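Local coordinates for monomethylamine corrinoid protein 1 (PDB 3EZX) that carries methyl groups on a bound corrinoid between MtmB and MtbA in methanogenesis from methylamine, at residues V124-G127 against V128-N132; A57-L61 against P62-M66; A31-A35 against L36-T40. One frame throughout, in Å; residues are numbered along the deposited sequence.

Overall arrangement
Along the chain the three contacts come in the order 3, 2, 1, and each is a local example of how a turn is joined to what follows it. Contact 3 starts helix 35-55 and contact 2 starts helix 61-82, successive helices of the N-terminal bundle; the centres of the two contacts are about 26 Å apart. Contact 1 belongs to the C-terminal Rossmann-fold domain, where strand 122-125 borders the parallel sheet; its centre is about 26 Å from that of contact 2 and about 29 Å from that of contact 3, which lies on the other side of the chain's centre. The corrinoid lies between the domains: contact 2 touches it directly, and the side chain of Val128 is about 7 Å from the bound 5-hydroxybenzimidazolylcobamide.

Contact 1 (V124-G127 against V128-N132); sequences VDLG and VDVLN
Val130 sets its CG2 methyl over the flat faces of two successive peptide groups, Leu126-Gly127 and Gly127-Val128, lying 3.6 Å from both Leu126 O and Gly127 O. Polar partners gather around the first of these planes. Its N-H, on Gly127, donates to Asp125 OD1 (3.0 Å, 148° at the hydrogen), which closes an Asx turn; the donor meets OD1 on the anti side, somewhat out of the carboxylate plane. Its carbonyl, Leu126 O, takes a hydrogen bond from a water that also donates to Val128 O at 2.9 Å, tying the two limbs of the turn together where no direct hydrogen bond links them.

The side chains of Leu126 and Val130 cross at about a right angle. Chi1 of Val130 (-176°) swings CG1 opposite the backbone N, where it meets Leu126 CD1 at 3.8 Å, while CG2 packs on Leu126 CB. Both residues also rest on Val135 of helix 132-141. Gly127 has a backbone shape that would bring a side chain up against Leu126 O, hence a glycine. Asp125 OD1 has a second partner in His109 NE2, which would limit its rotation further. The whole is a strand-to-helix turn of the Rossmann-type B12-binding domain, leading from strand 122-125 to helix 132-141, with the side chain of Val128 about 7 Å from that of His105, by similarity the axial ligand of cobalt.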
loop_
_atom_site.group_PDB
_atom_site.type_symbol
_atom_site.label_atom_id
_atom_site.label_comp_id
_atom_site.label_asym_id
_atom_site.label_seq_id
_atom_site.Cartn_x
_atom_site.Cartn_y
_atom_site.Cartn_z
ATOM N N VAL A 124 -13.415 0.138 -0.511
ATOM C CA VAL A 124 -13.867 -1.105 -1.126
ATOM C C VAL A 124 -12.576 -1.885 -1.381
ATOM O O VAL A 124 -11.954 -1.760 -2.439
ATOM C CB VAL A 124 -14.598 -0.864 -2.459
ATOM C CG1 VAL A 124 -15.072 -2.192 -3.038
ATOM C CG2 VAL A 124 -15.785 0.044 -2.236
ATOM N N ASP A 125 -12.177 -2.668 -0.383
ATOM C CA ASP A 125 -10.949 -3.463 -0.421
ATOM C C ASP A 125 -11.190 -4.841 -1.038
ATOM O O ASP A 125 -11.765 -5.712 -0.389
ATOM C CB ASP A 125 -10.430 -3.635 1.009
ATOM C CG ASP A 125 -8.971 -4.023 1.064
ATOM O OD1 ASP A 125 -8.494 -4.720 0.143
ATOM O OD2 ASP A 125 -8.304 -3.638 2.047
ATOM N N LEU A 126 -10.736 -5.045 -2.273
ATOM C CA LEU A 126 -10.926 -6.330 -2.947
ATOM C C LEU A 126 -9.981 -7.448 -2.482
ATOM O O LEU A 126 -10.172 -8.613 -2.839
ATOM C CB LEU A 126 -10.805 -6.156 -4.466
ATOM C CG LEU A 126 -11.829 -5.236 -5.142
ATOM C CD1 LEU A 126 -11.689 -5.327 -6.659
ATOM C CD2 LEU A 126 -13.239 -5.634 -4.721
ATOM N N GLY A 127 -8.974 -7.098 -1.686
ATOM C CA GLY A 127 -8.027 -8.089 -1.204
ATOM C C GLY A 127 -6.823 -8.203 -2.123
ATOM O O GLY A 127 -6.431 -7.217 -2.742
ATOM N N VAL A 128 -6.240 -9.399 -2.218
ATOM C CA VAL A 128 -5.072 -9.629 -3.071
ATOM C C VAL A 128 -5.370 -10.656 -4.161
ATOM O O VAL A 128 -6.393 -11.339 -4.116
ATOM C CB VAL A 128 -3.852 -10.156 -2.254
ATOM C CG1 VAL A 128 -3.497 -9.186 -1.146
ATOM C CG2 VAL A 128 -4.157 -11.533 -1.677
ATOM N N ASP A 129 -4.475 -10.765 -5.140
ATOM C CA ASP A 129 -4.650 -11.739 -6.211
ATOM C C ASP A 129 -5.998 -11.534 -6.907
ATOM O O ASP A 129 -6.665 -12.490 -7.298
ATOM C CB ASP A 129 -4.545 -13.151 -5.609
ATOM C CG ASP A 129 -4.734 -14.252 -6.632
ATOM O OD1 ASP A 129 -4.133 -14.167 -7.721
ATOM O OD2 ASP A 129 -5.477 -15.213 -6.331
ATOM N N VAL A 130 -6.383 -10.272 -7.066
ATOM C CA VAL A 130 -7.647 -9.904 -7.701
ATOM C C VAL A 130 -7.568 -9.924 -9.224
ATOM O O VAL A 130 -6.678 -9.307 -9.808
ATOM C CB VAL A 130 -8.078 -8.490 -7.277
ATOM C CG1 VAL A 130 -9.442 -8.166 -7.863
ATOM C CG2 VAL A 130 -8.095 -8.385 -5.756
ATOM N N LEU A 131 -8.504 -10.623 -9.863
ATOM C CA LEU A 131 -8.542 -10.698 -11.325
ATOM C C LEU A 131 -8.877 -9.316 -11.881
ATOM O O LEU A 131 -9.597 -8.547 -11.242
ATOM C CB LEU A 131 -9.608 -11.699 -11.781
ATOM C CG LEU A 131 -9.420 -13.173 -11.411
ATOM C CD1 LEU A 131 -10.730 -13.922 -11.611
ATOM C CD2 LEU A 131 -8.312 -13.783 -12.252
ATOM N N ASN A 132 -8.362 -8.997 -13.064
ATOM C CA ASN A 132 -8.640 -7.698 -13.655
ATOM C C ASN A 132 -10.125 -7.513 -13.945
ATOM O O ASN A 132 -10.644 -6.404 -13.863
ATOM C CB ASN A 132 -7.831 -7.506 -14.932
ATOM C CG ASN A 132 -6.356 -7.357 -14.661
ATOM O OD1 ASN A 132 -5.958 -6.762 -13.661
ATOM N ND2 ASN A 132 -5.533 -7.883 -15.557
HETATM O O HOH W 1 -9.061 -10.929 -3.190
#

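Contact 2 (A57-L61 against P62-M66); sequences AEIFL and PQIMM
Phe60 is the N-cap of helix 61-82, and its carbonyl starts the helical bonding by accepting from Ile64 N at 3.1 Å, nearly in line with the C=O, and weakly from Gln63 N, while Met65 N turns back to Leu61 O. The side chain of Gln63 returns the grip: bent at chi2 (75°), it brings OE1 to Phe60 N at 2.6 Å, a fairly straight bond (155°) lying in the carbonyl plane of the amide. Phe60 and Gln63 run side by side in the same direction, with the phenyl ring and the amide nearly perpendicular. Phe60 CB also packs on Pro62 CD at 3.7 Å.

Away from this polar link, Ile59 and Ile64 cross at about a right angle and meet CD1 to CD1 at 3.7 Å, both resting on Val50 of helix 35-55. Further round the helix, Leu61 CD2 approaches Ile64 CB at 4.1 Å. Leu61, Ile64 and Met65 all touch the bound corrinoid, so the first turn of the helix forms part of its pocket. The Gln63 bond supplies one half of a capping box, and the isoleucine pair is a hydrophobic staple, here at a helix start bordering the cobamide site.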
loop_
_atom_site.group_PDB
_atom_site.type_symbol
_atom_site.label_atom_id
_atom_site.label_comp_id
_atom_site.label_asym_id
_atom_site.label_seq_id
_atom_site.Cartn_x
_atom_site.Cartn_y
_atom_site.Cartn_z
ATOM N N ALA A 57 21.794 -11.441 -1.546
ATOM C CA ALA A 57 21.932 -12.839 -1.151
ATOM C C ALA A 57 22.543 -13.045 0.232
ATOM O O ALA A 57 23.198 -14.059 0.481
ATOM C CB ALA A 57 22.746 -13.595 -2.194
ATOM N N GLU A 58 22.327 -12.094 1.134
ATOM C CA GLU A 58 22.857 -12.200 2.491
ATOM C C GLU A 58 21.877 -12.956 3.388
ATOM O O GLU A 58 22.279 -13.733 4.252
ATOM C CB GLU A 58 23.140 -10.799 3.052
ATOM C CG GLU A 58 24.192 -10.022 2.262
ATOM C CD GLU A 58 24.566 -8.700 2.908
ATOM O OE1 GLU A 58 25.428 -7.985 2.353
ATOM O OE2 GLU A 58 23.995 -8.377 3.971
ATOM N N ILE A 59 20.588 -12.718 3.166
ATOM C CA ILE A 59 19.523 -13.378 3.910
ATOM C C ILE A 59 18.605 -14.014 2.864
ATOM O O ILE A 59 18.785 -13.784 1.663
ATOM C CB ILE A 59 18.722 -12.383 4.755
ATOM C CG1 ILE A 59 18.005 -11.380 3.846
ATOM C CG2 ILE A 59 19.670 -11.675 5.730
ATOM C CD1 ILE A 59 17.132 -10.401 4.581
ATOM N N PHE A 60 17.620 -14.793 3.296
ATOM C CA PHE A 60 16.755 -15.444 2.329
ATOM C C PHE A 60 15.273 -15.427 2.650
ATOM O O PHE A 60 14.809 -14.623 3.449
ATOM C CB PHE A 60 17.250 -16.884 2.120
ATOM C CG PHE A 60 18.673 -16.956 1.658
ATOM C CD1 PHE A 60 19.720 -17.101 2.569
ATOM C CD2 PHE A 60 18.970 -16.807 0.308
ATOM C CE1 PHE A 60 21.049 -17.068 2.132
ATOM C CE2 PHE A 60 20.291 -16.773 -0.135
ATOM C CZ PHE A 60 21.331 -16.910 0.778
ATOM N N LEU A 61 14.534 -16.344 2.045
ATOM C CA LEU A 61 13.104 -16.375 2.271
ATOM C C LEU A 61 12.608 -16.649 3.682
ATOM O O LEU A 61 11.531 -16.172 4.057
ATOM C CB LEU A 61 12.419 -17.310 1.269
ATOM C CG LEU A 61 12.018 -16.599 -0.038
ATOM C CD1 LEU A 61 10.849 -17.369 -0.596
ATOM C CD2 LEU A 61 11.591 -15.134 0.190
ATOM N N PRO A 62 13.366 -17.402 4.482
ATOM C CA PRO A 62 12.825 -17.617 5.823
ATOM C C PRO A 62 12.863 -16.314 6.608
ATOM O O PRO A 62 11.956 -16.046 7.398
ATOM C CB PRO A 62 13.750 -18.691 6.391
ATOM C CG PRO A 62 14.148 -19.445 5.118
ATOM C CD PRO A 62 14.508 -18.295 4.234
ATOM N N GLN A 63 13.901 -15.513 6.353
ATOM C CA GLN A 63 14.088 -14.231 7.020
ATOM C C GLN A 63 13.097 -13.174 6.538
ATOM O O GLN A 63 12.637 -12.341 7.317
ATOM C CB GLN A 63 15.509 -13.705 6.799
ATOM C CG GLN A 63 16.629 -14.468 7.511
ATOM C CD GLN A 63 16.965 -15.795 6.856
ATOM O OE1 GLN A 63 17.424 -15.841 5.715
ATOM N NE2 GLN A 63 16.740 -16.884 7.578
ATOM N N ILE A 64 12.797 -13.195 5.245
ATOM C CA ILE A 64 11.871 -12.237 4.659
ATOM C C ILE A 64 10.444 -12.514 5.124
ATOM O O ILE A 64 9.657 -11.589 5.328
ATOM C CB ILE A 64 11.923 -12.287 3.117
ATOM C CG1 ILE A 64 13.326 -11.920 2.636
ATOM C CG2 ILE A 64 10.892 -11.337 2.520
ATOM C CD1 ILE A 64 13.781 -10.544 3.058
ATOM N N MET A 65 10.107 -13.786 5.296
ATOM C CA MET A 65 8.769 -14.141 5.748
ATOM C C MET A 65 8.543 -13.590 7.142
ATOM O O MET A 65 7.509 -12.979 7.416
ATOM C CB MET A 65 8.587 -15.656 5.752
ATOM C CG MET A 65 8.647 -16.255 4.368
ATOM S SD MET A 65 8.569 -18.035 4.383
ATOM C CE MET A 65 7.208 -18.273 3.325
ATOM N N MET A 66 9.524 -13.794 8.015
ATOM C CA MET A 66 9.421 -13.316 9.381
ATOM C C MET A 66 9.440 -11.798 9.482
ATOM O O MET A 66 8.794 -11.223 10.358
ATOM C CB MET A 66 10.522 -13.937 10.229
ATOM C CG MET A 66 10.237 -15.393 10.547
ATOM S SD MET A 66 11.432 -16.110 11.646
ATOM C CE MET A 66 10.753 -15.607 13.197
#

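Contact 3 (A31-A35 against L36-T40); sequences AGVPA and LDIIT
Pro34 occupies the N-cap of helix 35-55, a position whose side chain often caps the helix, yet its ring can offer no polar group and its nitrogen no hydrogen. The start is instead secured by a hydrophobic staple and by the backbone. In the staple, Val33, just before the cap, meets Ile38 in the first turn: a chi1 of -178° points CG1 of Val33 away from its own N-H and onto Ile38 CG1, 3.9 Å off. Ile38 also packs on Cys25, Ala28 and Leu29 of helix 20-30, so the staple joins the new helix to the one before it. That earlier helix ends in a Schellman motif with Gly32 at C-prime, in a left-handed conformation that glycine adopts easily.

Pro34 O is gripped twice. Ile38 N lies in its carbonyl plane at 3.2 Å, while Asp37 N stands above that plane at 2.7 Å and makes a more bent bond of 134°. The side chains of Asp37 and Pro34 cross obliquely, with Asp37 OD1 nearest to Pro34 CG (3.2 Å). Replacing Asp37 by an alanine removes the carboxylate and would probably open a gap beside Pro34 CG, leaving Lys41 without a long, weak ion-pair partner.

Ala35, next to the cap, accepts from Ile39 N through its O at 3.2 Å. Its methyl touches Leu82 of helix 61-82, while Ile39 packs on Met75 and Leu78 of the same helix and on Leu111 of helix 107-118, tying this end of the bundle to the Rossmann-fold domain. At the next residue, Leu36 O takes two bonds from Thr40, one turn further on: Thr40 N at 2.9 Å and Thr40 OG1 at 3.2 Å, arriving from opposite faces of the carbonyl plane.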
loop_
_atom_site.group_PDB
_atom_site.type_symbol
_atom_site.label_atom_id
_atom_site.label_comp_id
_atom_site.label_asym_id
_atom_site.label_seq_id
_atom_site.Cartn_x
_atom_site.Cartn_y
_atom_site.Cartn_z
ATOM N N ALA A 31 4.799 6.971 23.643
ATOM C CA ALA A 31 5.772 8.039 23.848
ATOM C C ALA A 31 5.371 9.259 23.031
ATOM O O ALA A 31 6.191 10.126 22.741
ATOM C CB ALA A 31 7.161 7.567 23.442
ATOM N N GLY A 32 4.102 9.304 22.647
ATOM C CA GLY A 32 3.602 10.423 21.877
ATOM C C GLY A 32 4.098 10.472 20.444
ATOM O O GLY A 32 3.967 11.501 19.779
ATOM N N VAL A 33 4.669 9.377 19.957
ATOM C CA VAL A 33 5.162 9.366 18.589
ATOM C C VAL A 33 4.036 8.984 17.634
ATOM O O VAL A 33 3.312 8.016 17.868
ATOM C CB VAL A 33 6.330 8.379 18.414
ATOM C CG1 VAL A 33 6.845 8.442 16.981
ATOM C CG2 VAL A 33 7.430 8.731 19.389
ATOM N N PRO A 34 3.868 9.752 16.549
ATOM C CA PRO A 34 2.824 9.494 15.553
ATOM C C PRO A 34 3.031 8.225 14.738
ATOM O O PRO A 34 4.081 8.026 14.136
ATOM C CB PRO A 34 2.852 10.748 14.691
ATOM C CG PRO A 34 4.271 11.208 14.792
ATOM C CD PRO A 34 4.603 10.993 16.242
ATOM N N ALA A 35 2.004 7.383 14.723
ATOM C CA ALA A 35 2.023 6.111 14.010
ATOM C C ALA A 35 2.724 6.126 12.657
ATOM O O ALA A 35 3.499 5.221 12.345
ATOM C CB ALA A 35 0.590 5.593 13.839
ATOM N N LEU A 36 2.452 7.144 11.852
ATOM C CA LEU A 36 3.058 7.227 10.527
ATOM C C LEU A 36 4.576 7.425 10.582
ATOM O O LEU A 36 5.299 6.976 9.699
ATOM C CB LEU A 36 2.399 8.347 9.733
ATOM C CG LEU A 36 2.331 8.195 8.212
ATOM C CD1 LEU A 36 1.698 6.854 7.818
ATOM C CD2 LEU A 36 1.510 9.346 7.664
ATOM N N ASP A 37 5.064 8.086 11.627
ATOM C CA ASP A 37 6.504 8.291 11.774
ATOM C C ASP A 37 7.151 6.978 12.180
ATOM O O ASP A 37 8.283 6.687 11.804
ATOM C CB ASP A 37 6.791 9.371 12.817
ATOM C CG ASP A 37 6.528 10.765 12.290
ATOM O OD1 ASP A 37 5.397 11.012 11.821
ATOM O OD2 ASP A 37 7.448 11.607 12.346
ATOM N N ILE A 38 6.415 6.187 12.954
ATOM C CA ILE A 38 6.878 4.877 13.395
ATOM C C ILE A 38 7.114 4.022 12.151
ATOM O O ILE A 38 8.069 3.249 12.085
ATOM C CB ILE A 38 5.820 4.185 14.282
ATOM C CG1 ILE A 38 5.654 4.965 15.594
ATOM C CG2 ILE A 38 6.221 2.749 14.548
ATOM C CD1 ILE A 38 4.583 4.393 16.506
ATOM N N ILE A 39 6.228 4.169 11.169
ATOM C CA ILE A 39 6.334 3.422 9.925
ATOM C C ILE A 39 7.454 3.943 9.024
ATOM O O ILE A 39 8.423 3.235 8.745
ATOM C CB ILE A 39 5.012 3.471 9.123
ATOM C CG1 ILE A 39 3.906 2.770 9.898
ATOM C CG2 ILE A 39 5.194 2.819 7.752
ATOM C CD1 ILE A 39 2.563 2.831 9.212
ATOM N N THR A 40 7.330 5.190 8.586
ATOM C CA THR A 40 8.313 5.781 7.684
ATOM C C THR A 40 9.718 5.982 8.246
ATOM O O THR A 40 10.690 5.893 7.501
ATOM C CB THR A 40 7.809 7.131 7.125
ATOM O OG1 THR A 40 7.849 8.128 8.154
ATOM C CG2 THR A 40 6.377 6.988 6.622
#